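Local coordinates for aminotransferase, class V family protein (Trichomonas vaginalis, PDB 5F8V) that probably transfers the amino group of O-phospho-L-serine to 2-oxoglutarate with pyridoxal 5'-phosphate as cofactor, a step of L-serine biosynthesis, at residues T61-P66 with R185-W190; E67-L72 with V211-K216; Q165-V170 with W190-C195. One frame throughout, in Å; residues are numbered along the deposited sequence.

Overall arrangement
All three contacts lie toward the 69-75 edge of the seven-stranded mixed sheet in the pyridoxal-phosphate aminotransferase fold, on the same side of the chain's centre. Along the sequence the segments run 61-66, 67-72, 165-170, 185-190, 190-195 and 211-216, so contact 3 is nested inside the loop closed by contact 2, while contact 1 crosses both. The centres of contacts 1 and 2 are about 11 Å apart, those of 1 and 3 about 12 Å, and those of 2 and 3 about 14 Å. W190, shared by contacts 1 and 3, also meets F69 of contact 2 edge-to-face. Strands 193-199 and 209-215, consecutive in the chain, flank K202 in sequence, the lysine that carries pyridoxal phosphate.

Contact 1: residues T61-P66 with R185-W190; sequences TLLQVP and RPITQW
A Schellman motif (V65 N to R60 O) ends helix 46-63 here, and its last residue L63 and the chain that follows, to P66, pack against the 185-190 loop that leads toward strand 193-199. The C-prime residue is Q64, whose positive phi turns the backbone out of the helix. Its side chain folds back as well: NE2 of Q64 donates to O of T61 at 2.8 Å, in the carbonyl plane and on a lone pair, with an N-H...O angle of 165°. Since Q64 N also donates to T61 O, that carbonyl at the helix end is held by two bonds.

Across the contact, L63 sends its CD2 branch against the CD1 tip of I187, an aliphatic meeting that suits two branched residues and is tight at 3.5 Å. L63 also contributes its carbonyl, which accepts a bond from a water at 2.9 Å; the same water accepts from I187 N and so bridges the backbones where no direct hydrogen bond joins them.

W190 supplies the broad flat surface. Its CG stands anti to the carbonyl carbon (chi1 -69°), setting the indole between I187 and the V65-P66 chain, with I187 CG2 over one face and V65 CA and P66 over the other. V65 reaches the six-membered ring with CG2, whereas L63 O lies at the indole edge. Proline, rigid and rich in C-H groups, is well matched to an electron-rich ring: P66 CD makes a CH-pi contact 3.4 Å from the centroid of the W190 five-membered ring, only 7° off its normal.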
loop_
_atom_site.group_PDB
_atom_site.type_symbol
_atom_site.label_atom_id
_atom_site.label_comp_id
_atom_site.label_asym_id
_atom_site.label_seq_id
_atom_site.Cartn_x
_atom_site.Cartn_y
_atom_site.Cartn_z
ATOM N N THR A 61 -8.005 2.287 -21.820
ATOM C CA THR A 61 -8.848 3.073 -22.724
ATOM C C THR A 61 -8.564 4.568 -22.567
ATOM O O THR A 61 -8.279 5.241 -23.550
ATOM C CB THR A 61 -10.353 2.786 -22.504
ATOM O OG1 THR A 61 -10.651 1.456 -22.942
ATOM C CG2 THR A 61 -11.231 3.753 -23.278
ATOM N N LEU A 62 -8.643 5.067 -21.333
ATOM C CA LEU A 62 -8.369 6.473 -21.025
ATOM C C LEU A 62 -7.073 6.976 -21.644
ATOM O O LEU A 62 -7.050 8.020 -22.279
ATOM C CB LEU A 62 -8.265 6.687 -19.509
ATOM C CG LEU A 62 -9.525 6.996 -18.712
ATOM C CD1 LEU A 62 -9.135 7.084 -17.243
ATOM C CD2 LEU A 62 -10.168 8.292 -19.191
ATOM N N LEU A 63 -6.002 6.219 -21.442
ATOM C CA LEU A 63 -4.672 6.594 -21.943
ATOM C C LEU A 63 -4.343 6.104 -23.351
ATOM O O LEU A 63 -3.358 6.551 -23.924
ATOM C CB LEU A 63 -3.594 6.070 -20.999
ATOM C CG LEU A 63 -3.245 6.912 -19.781
ATOM C CD1 LEU A 63 -2.476 6.042 -18.796
ATOM C CD2 LEU A 63 -2.430 8.133 -20.173
ATOM N N GLN A 64 -5.146 5.191 -23.894
ATOM C CA GLN A 64 -4.807 4.470 -25.126
ATOM C C GLN A 64 -3.411 3.876 -25.004
ATOM O O GLN A 64 -2.544 4.090 -25.852
ATOM C CB GLN A 64 -4.952 5.367 -26.367
ATOM C CG GLN A 64 -6.385 5.801 -26.646
ATOM C CD GLN A 64 -7.275 4.635 -27.048
ATOM O OE1 GLN A 64 -7.303 4.240 -28.218
ATOM N NE2 GLN A 64 -8.009 4.074 -26.080
ATOM N N VAL A 65 -3.208 3.127 -23.923
ATOM C CA VAL A 65 -1.950 2.447 -23.695
ATOM C C VAL A 65 -1.845 1.345 -24.762
ATOM O O VAL A 65 -2.711 0.484 -24.822
ATOM C CB VAL A 65 -1.858 1.815 -22.283
ATOM C CG1 VAL A 65 -0.507 1.144 -22.100
ATOM C CG2 VAL A 65 -2.104 2.858 -21.184
ATOM N N PRO A 66 -0.789 1.371 -25.600
ATOM C CA PRO A 66 -0.663 0.304 -26.611
ATOM C C PRO A 66 -0.441 -1.095 -26.011
ATOM O O PRO A 66 0.014 -1.224 -24.872
ATOM C CB PRO A 66 0.545 0.743 -27.448
ATOM C CG PRO A 66 0.798 2.175 -27.099
ATOM C CD PRO A 66 0.320 2.339 -25.692
ATOM N N ARG A 185 -3.448 14.790 -18.660
ATOM C CA ARG A 185 -3.369 15.034 -20.096
ATOM C C ARG A 185 -3.075 13.738 -20.873
ATOM O O ARG A 185 -2.658 12.738 -20.277
ATOM C CB ARG A 185 -2.284 16.070 -20.401
ATOM C CG ARG A 185 -0.926 15.724 -19.824
ATOM C CD ARG A 185 0.079 16.790 -20.199
ATOM N NE ARG A 185 1.426 16.457 -19.753
ATOM C CZ ARG A 185 2.437 17.329 -19.668
ATOM N NH1 ARG A 185 2.282 18.610 -20.014
ATOM N NH2 ARG A 185 3.624 16.914 -19.243
ATOM N N PRO A 186 -3.265 13.754 -22.206
ATOM C CA PRO A 186 -2.916 12.561 -22.984
ATOM C C PRO A 186 -1.416 12.285 -23.006
ATOM O O PRO A 186 -0.617 13.201 -22.812
ATOM C CB PRO A 186 -3.406 12.904 -24.403
ATOM C CG PRO A 186 -4.400 14.001 -24.215
ATOM C CD PRO A 186 -3.856 14.794 -23.066
ATOM N N ILE A 187 -1.058 11.026 -23.226
ATOM C CA ILE A 187 0.325 10.618 -23.405
ATOM C C ILE A 187 0.462 10.126 -24.844
ATOM O O ILE A 187 -0.330 9.299 -25.283
ATOM C CB ILE A 187 0.715 9.510 -22.401
ATOM C CG1 ILE A 187 0.775 10.087 -20.976
ATOM C CG2 ILE A 187 2.057 8.892 -22.770
ATOM C CD1 ILE A 187 0.891 9.042 -19.880
ATOM N N THR A 188 1.452 10.657 -25.563
ATOM C CA THR A 188 1.830 10.193 -26.903
ATOM C C THR A 188 3.299 9.754 -26.895
ATOM O O THR A 188 3.975 9.795 -25.852
ATOM C CB THR A 188 1.638 11.307 -27.957
ATOM O OG1 THR A 188 2.449 12.441 -27.610
ATOM C CG2 THR A 188 0.177 11.729 -28.036
ATOM N N GLN A 189 3.779 9.314 -28.058
ATOM C CA GLN A 189 5.167 8.903 -28.241
ATOM C C GLN A 189 5.540 7.740 -27.318
ATOM O O GLN A 189 6.582 7.754 -26.658
ATOM C CB GLN A 189 6.127 10.091 -28.061
ATOM C CG GLN A 189 5.850 11.288 -28.962
ATOM C CD GLN A 189 6.901 12.373 -28.781
ATOM O OE1 GLN A 189 7.129 12.849 -27.669
ATOM N NE2 GLN A 189 7.565 12.753 -29.869
ATOM N N TRP A 190 4.676 6.731 -27.288
ATOM C CA TRP A 190 4.912 5.516 -26.500
ATOM C C TRP A 190 6.204 4.783 -26.888
ATOM O O TRP A 190 6.839 4.158 -26.040
ATOM C CB TRP A 190 3.704 4.565 -26.586
ATOM C CG TRP A 190 2.485 5.093 -25.883
ATOM C CD1 TRP A 190 1.426 5.740 -26.451
ATOM C CD2 TRP A 190 2.213 5.041 -24.479
ATOM N NE1 TRP A 190 0.515 6.090 -25.491
ATOM C CE2 TRP A 190 0.969 5.668 -24.273
ATOM C CE3 TRP A 190 2.901 4.519 -23.374
ATOM C CZ2 TRP A 190 0.394 5.793 -23.003
ATOM C CZ3 TRP A 190 2.332 4.635 -22.113
ATOM C CH2 TRP A 190 1.091 5.269 -21.937
HETATM O O HOH W 1 -3.181 9.395 -23.734
#

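Contact 2: residues E67-L72 with V211-K216; sequences ENFNIL and VVIIRK
E67 begins the approach with its backbone: its carbonyl O accepts a bond from K216 NZ at 3.0 Å, nearly along the C=O axis. The lysine chain is extended beyond CG, long enough to span from its own backbone, which donates K216 N to N68 O at 2.8 Å, to the preceding carbonyl. N68 ND2 touches R215 CG at 3.9 Å, the two side chains pointing the same way, amide and guanidinium planes 6° apart.

F69 opens strand 69-75 and faces R215, the last residue of strand 209-215, as a non-hydrogen-bonded pair. Here the arginine serves through its aliphatic part: CG lies over one face of the phenyl ring, 3.9 Å from the centroid, in a CH-pi contact, and CB touches CE1. The guanidinium plane stands 82° to the ring, so this is not a flat stack. N70 pairs with I214 through reciprocal N-H...O bonds, of which I214 N to N70 O is the straighter at 164°. The N70 amide crosses the K216 chain at about a right angle, OD1 lying 3.3 Å from CE, a polar group suited to this partly exposed margin.

I71 and I213 form the next non-hydrogen-bonded pair, joined more loosely through their CG1 atoms. L72 then pairs with V212 by two backbone bonds, its N reaching V212 O at 2.7 Å, while CD1 meets I214 CD1 on the face that also carries N70 and V212.

Strand 69-75 is outermost within the chain. Strand 209-215 lies between it and 193-199; helix 46-63 covers I71 and I213, and helix 233-238 covers N70, L72 and I214.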
loop_
_atom_site.group_PDB
_atom_site.type_symbol
_atom_site.label_atom_id
_atom_site.label_comp_id
_atom_site.label_asym_id
_atom_site.label_seq_id
_atom_site.Cartn_x
_atom_site.Cartn_y
_atom_site.Cartn_z
ATOM N N GLU A 67 -0.752 -2.127 -26.791
ATOM C CA GLU A 67 -0.755 -3.505 -26.292
ATOM C C GLU A 67 0.634 -4.102 -26.017
ATOM O O GLU A 67 0.728 -5.160 -25.396
ATOM C CB GLU A 67 -1.541 -4.434 -27.237
ATOM C CG GLU A 67 -2.990 -4.025 -27.501
ATOM C CD GLU A 67 -3.888 -4.012 -26.266
ATOM O OE1 GLU A 67 -4.949 -3.351 -26.328
ATOM O OE2 GLU A 67 -3.568 -4.659 -25.243
ATOM N N ASN A 68 1.706 -3.439 -26.444
ATOM C CA ASN A 68 3.068 -3.825 -26.005
ATOM C C ASN A 68 3.457 -3.313 -24.596
ATOM O O ASN A 68 4.616 -3.442 -24.197
ATOM C CB ASN A 68 4.132 -3.420 -27.044
ATOM C CG ASN A 68 4.197 -1.921 -27.274
ATOM O OD1 ASN A 68 3.172 -1.252 -27.270
ATOM N ND2 ASN A 68 5.391 -1.398 -27.520
ATOM N N PHE A 69 2.497 -2.754 -23.855
ATOM C CA PHE A 69 2.701 -2.348 -22.467
ATOM C C PHE A 69 1.812 -3.136 -21.516
ATOM O O PHE A 69 0.637 -3.311 -21.783
ATOM C CB PHE A 69 2.407 -0.858 -22.310
ATOM C CG PHE A 69 3.418 0.020 -22.964
ATOM C CD1 PHE A 69 4.415 0.642 -22.215
ATOM C CD2 PHE A 69 3.387 0.226 -24.335
ATOM C CE1 PHE A 69 5.353 1.463 -22.824
ATOM C CE2 PHE A 69 4.330 1.035 -24.954
ATOM C CZ PHE A 69 5.317 1.655 -24.194
ATOM N N ASN A 70 2.392 -3.608 -20.417
ATOM C CA ASN A 70 1.633 -4.122 -19.269
ATOM C C ASN A 70 1.211 -2.969 -18.352
ATOM O O ASN A 70 1.917 -1.963 -18.268
ATOM C CB ASN A 70 2.472 -5.096 -18.439
ATOM C CG ASN A 70 2.937 -6.300 -19.237
ATOM O OD1 ASN A 70 2.128 -7.089 -19.710
ATOM N ND2 ASN A 70 4.243 -6.447 -19.378
ATOM N N ILE A 71 0.081 -3.137 -17.663
ATOM C CA ILE A 71 -0.411 -2.170 -16.684
ATOM C C ILE A 71 -0.457 -2.863 -15.331
ATOM O O ILE A 71 -1.072 -3.926 -15.196
ATOM C CB ILE A 71 -1.807 -1.616 -17.061
ATOM C CG1 ILE A 71 -1.759 -0.927 -18.436
ATOM C CG2 ILE A 71 -2.299 -0.625 -16.003
ATOM C CD1 ILE A 71 -3.112 -0.511 -18.984
ATOM N N LEU A 72 0.203 -2.270 -14.331
ATOM C CA LEU A 72 0.203 -2.819 -12.972
ATOM C C LEU A 72 -0.445 -1.864 -11.984
ATOM O O LEU A 72 -0.285 -0.659 -12.081
ATOM C CB LEU A 72 1.636 -3.105 -12.500
ATOM C CG LEU A 72 2.555 -3.955 -13.373
ATOM C CD1 LEU A 72 3.861 -4.201 -12.633
ATOM C CD2 LEU A 72 1.921 -5.283 -13.749
ATOM N N VAL A 211 0.360 3.072 -9.835
ATOM C CA VAL A 211 0.263 2.469 -11.156
ATOM C C VAL A 211 1.664 2.401 -11.744
ATOM O O VAL A 211 2.410 3.380 -11.685
ATOM C CB VAL A 211 -0.675 3.285 -12.078
ATOM C CG1 VAL A 211 -0.421 3.003 -13.554
ATOM C CG2 VAL A 211 -2.123 2.998 -11.711
ATOM N N VAL A 212 2.013 1.241 -12.308
ATOM C CA VAL A 212 3.249 1.090 -13.069
ATOM C C VAL A 212 2.879 0.552 -14.452
ATOM O O VAL A 212 2.200 -0.472 -14.568
ATOM C CB VAL A 212 4.264 0.159 -12.366
ATOM C CG1 VAL A 212 5.641 0.302 -12.997
ATOM C CG2 VAL A 212 4.349 0.464 -10.876
ATOM N N ILE A 213 3.305 1.266 -15.490
ATOM C CA ILE A 213 3.053 0.892 -16.878
ATOM C C ILE A 213 4.398 0.595 -17.511
ATOM O O ILE A 213 5.263 1.473 -17.538
ATOM C CB ILE A 213 2.327 2.023 -17.637
ATOM C CG1 ILE A 213 0.917 2.208 -17.059
ATOM C CG2 ILE A 213 2.272 1.727 -19.137
ATOM C CD1 ILE A 213 0.153 3.396 -17.613
ATOM N N ILE A 214 4.572 -0.631 -18.022
ATOM C CA ILE A 214 5.894 -1.129 -18.453
ATOM C C ILE A 214 5.861 -1.693 -19.871
ATOM O O ILE A 214 5.002 -2.519 -20.188
ATOM C CB ILE A 214 6.415 -2.248 -17.517
ATOM C CG1 ILE A 214 6.336 -1.810 -16.047
ATOM C CG2 ILE A 214 7.848 -2.649 -17.900
ATOM C CD1 ILE A 214 6.557 -2.917 -15.039
ATOM N N ARG A 215 6.806 -1.259 -20.709
ATOM C CA ARG A 215 6.936 -1.789 -22.073
ATOM C C ARG A 215 7.469 -3.229 -21.963
ATOM O O ARG A 215 8.435 -3.473 -21.239
ATOM C CB ARG A 215 7.895 -0.916 -22.898
ATOM C CG ARG A 215 7.715 -1.022 -24.411
ATOM C CD ARG A 215 9.046 -0.952 -25.146
ATOM N NE ARG A 215 9.619 0.378 -25.277
ATOM C CZ ARG A 215 10.921 0.653 -25.393
ATOM N NH1 ARG A 215 11.850 -0.307 -25.400
ATOM N NH2 ARG A 215 11.304 1.922 -25.502
ATOM N N LYS A 216 6.838 -4.166 -22.668
ATOM C CA LYS A 216 7.086 -5.613 -22.455
ATOM C C LYS A 216 8.531 -6.107 -22.633
ATOM O O LYS A 216 8.969 -6.966 -21.865
ATOM C CB LYS A 216 6.127 -6.465 -23.306
ATOM C CG LYS A 216 4.724 -6.501 -22.741
ATOM C CD LYS A 216 3.735 -7.174 -23.672
ATOM C CE LYS A 216 2.370 -7.242 -23.015
ATOM N NZ LYS A 216 1.316 -7.675 -23.965
#

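Contact 3: residues Q165-V170 with W190-C195; sequences QQFPDV and WEKVGC
K192 carries its CG anti to the carbonyl carbon (chi1 -59°), runs extended as far as CE and then bends at its last torsion (chi4 -69°), which swings NZ toward D169. That aspartate answers with CG anti to its backbone N (chi1 -174°), bringing OD1 to 3.5 Å from K192 NZ in a long salt bridge. A lysine fits because its methylenes can cross apolar ground before the charge is delivered: CD passes 4.0 Å from F167 CB, at the edge of the phenyl ring, and also lies near P168 O.

The two segments are the loop before strand 174-177 and the short 3-10 turn that opens into strand 193-199, neighbouring parallel strands of the aminotransferase sheet. V193 N, bonded to W190 O, closes that turn. A water fastens the 165-170 loop locally, donating to P168 O at 2.9 Å and accepting from V170 N; K192 NZ adds a weak bond to it. The lysine ammonium thus has both the carboxylate and this water beside it.

F167 suits the more enclosed side, where its ring touches L174 and I176 of strand 174-177, Y153 of strand 148-154 and I187 of the 185-190 loop. Across the contact its ring meets V193, the two side chains crossing at a slant, with F167 CE2 3.5 Å from V193 CG2.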
loop_
_atom_site.group_PDB
_atom_site.type_symbol
_atom_site.label_atom_id
_atom_site.label_comp_id
_atom_site.label_asym_id
_atom_site.label_seq_id
_atom_site.Cartn_x
_atom_site.Cartn_y
_atom_site.Cartn_z
ATOM N N GLN A 165 6.599 19.931 -21.327
ATOM C CA GLN A 165 5.486 19.993 -22.283
ATOM C C GLN A 165 5.443 18.763 -23.206
ATOM O O GLN A 165 4.364 18.348 -23.629
ATOM C CB GLN A 165 5.543 21.288 -23.098
ATOM C CG GLN A 165 5.428 22.531 -22.226
ATOM C CD GLN A 165 5.138 23.799 -23.012
ATOM O OE1 GLN A 165 5.645 23.989 -24.119
ATOM N NE2 GLN A 165 4.320 24.681 -22.436
ATOM N N GLN A 166 6.613 18.198 -23.508
ATOM C CA GLN A 166 6.736 16.981 -24.323
ATOM C C GLN A 166 7.868 16.110 -23.782
ATOM O O GLN A 166 8.723 16.603 -23.049
ATOM C CB GLN A 166 6.990 17.350 -25.791
ATOM C CG GLN A 166 8.347 17.991 -26.061
ATOM C CD GLN A 166 8.359 18.875 -27.297
ATOM O OE1 GLN A 166 8.999 18.555 -28.301
ATOM N NE2 GLN A 166 7.657 20.002 -27.224
ATOM N N PHE A 167 7.875 14.822 -24.132
ATOM C CA PHE A 167 8.935 13.914 -23.667
ATOM C C PHE A 167 10.294 14.347 -24.236
ATOM O O PHE A 167 10.354 14.831 -25.363
ATOM C CB PHE A 167 8.673 12.458 -24.086
ATOM C CG PHE A 167 7.464 11.811 -23.440
ATOM C CD1 PHE A 167 6.765 12.399 -22.375
ATOM C CD2 PHE A 167 7.039 10.566 -23.895
ATOM C CE1 PHE A 167 5.670 11.769 -21.816
ATOM C CE2 PHE A 167 5.947 9.932 -23.327
ATOM C CZ PHE A 167 5.262 10.532 -22.291
ATOM N N PRO A 168 11.380 14.189 -23.451
ATOM C CA PRO A 168 12.716 14.422 -24.001
ATOM C C PRO A 168 13.058 13.472 -25.155
ATOM O O PRO A 168 12.474 12.385 -25.267
ATOM C CB PRO A 168 13.647 14.147 -22.814
ATOM C CG PRO A 168 12.800 14.293 -21.606
ATOM C CD PRO A 168 11.436 13.835 -22.022
ATOM N N ASP A 169 13.990 13.912 -25.998
ATOM C CA ASP A 169 14.542 13.108 -27.080
ATOM C C ASP A 169 15.929 12.612 -26.663
ATOM O O ASP A 169 16.890 13.381 -26.638
ATOM C CB ASP A 169 14.620 13.955 -28.356
ATOM C CG ASP A 169 15.042 13.156 -29.578
ATOM O OD1 ASP A 169 14.851 11.916 -29.597
ATOM O OD2 ASP A 169 15.545 13.783 -30.537
ATOM N N VAL A 170 16.012 11.335 -26.300
ATOM C CA VAL A 170 17.270 10.708 -25.903
ATOM C C VAL A 170 17.315 9.270 -26.415
ATOM O O VAL A 170 16.263 8.669 -26.665
ATOM C CB VAL A 170 17.481 10.716 -24.367
ATOM C CG1 VAL A 170 17.604 12.141 -23.844
ATOM C CG2 VAL A 170 16.378 9.957 -23.644
ATOM N N TRP A 190 4.676 6.731 -27.288
ATOM C CA TRP A 190 4.912 5.516 -26.500
ATOM C C TRP A 190 6.204 4.783 -26.888
ATOM O O TRP A 190 6.839 4.158 -26.040
ATOM C CB TRP A 190 3.704 4.565 -26.586
ATOM C CG TRP A 190 2.485 5.093 -25.883
ATOM C CD1 TRP A 190 1.426 5.740 -26.451
ATOM C CD2 TRP A 190 2.213 5.041 -24.479
ATOM N NE1 TRP A 190 0.515 6.090 -25.491
ATOM C CE2 TRP A 190 0.969 5.668 -24.273
ATOM C CE3 TRP A 190 2.901 4.519 -23.374
ATOM C CZ2 TRP A 190 0.394 5.793 -23.003
ATOM C CZ3 TRP A 190 2.332 4.635 -22.113
ATOM C CH2 TRP A 190 1.091 5.269 -21.937
ATOM N N GLU A 191 6.610 4.891 -28.157
ATOM C CA GLU A 191 7.892 4.341 -28.622
ATOM C C GLU A 191 9.143 4.797 -27.838
ATOM O O GLU A 191 10.160 4.105 -27.864
ATOM C CB GLU A 191 8.097 4.604 -30.133
ATOM C CG GLU A 191 8.355 6.057 -30.548
ATOM C CD GLU A 191 7.094 6.880 -30.786
ATOM O OE1 GLU A 191 5.975 6.403 -30.501
ATOM O OE2 GLU A 191 7.225 8.023 -31.260
ATOM N N LYS A 192 9.066 5.953 -27.175
ATOM C CA LYS A 192 10.170 6.480 -26.345
ATOM C C LYS A 192 10.223 5.919 -24.924
ATOM O O LYS A 192 11.203 6.166 -24.199
ATOM C CB LYS A 192 10.046 8.008 -26.212
ATOM C CG LYS A 192 10.062 8.784 -27.510
ATOM C CD LYS A 192 9.833 10.263 -27.244
ATOM C CE LYS A 192 10.051 11.089 -28.503
ATOM N NZ LYS A 192 11.478 11.132 -28.917
ATOM N N VAL A 193 9.169 5.198 -24.523
ATOM C CA VAL A 193 8.879 4.900 -23.122
ATOM C C VAL A 193 9.208 3.449 -22.745
ATOM O O VAL A 193 8.665 2.501 -23.331
ATOM C CB VAL A 193 7.384 5.153 -22.817
ATOM C CG1 VAL A 193 7.049 4.802 -21.363
ATOM C CG2 VAL A 193 6.999 6.592 -23.127
ATOM N N GLY A 194 10.095 3.296 -21.764
ATOM C CA GLY A 194 10.340 2.027 -21.106
ATOM C C GLY A 194 9.340 1.806 -19.985
ATOM O O GLY A 194 8.733 0.731 -19.892
ATOM N N CYS A 195 9.160 2.822 -19.136
ATOM C CA CYS A 195 8.288 2.709 -17.966
ATOM C C CYS A 195 7.700 4.056 -17.533
ATOM O O CYS A 195 8.390 5.069 -17.535
ATOM C CB CYS A 195 9.053 2.084 -16.802
ATOM S SG CYS A 195 8.117 1.917 -15.259
HETATM O O HOH W 2 13.331 9.835 -26.294
#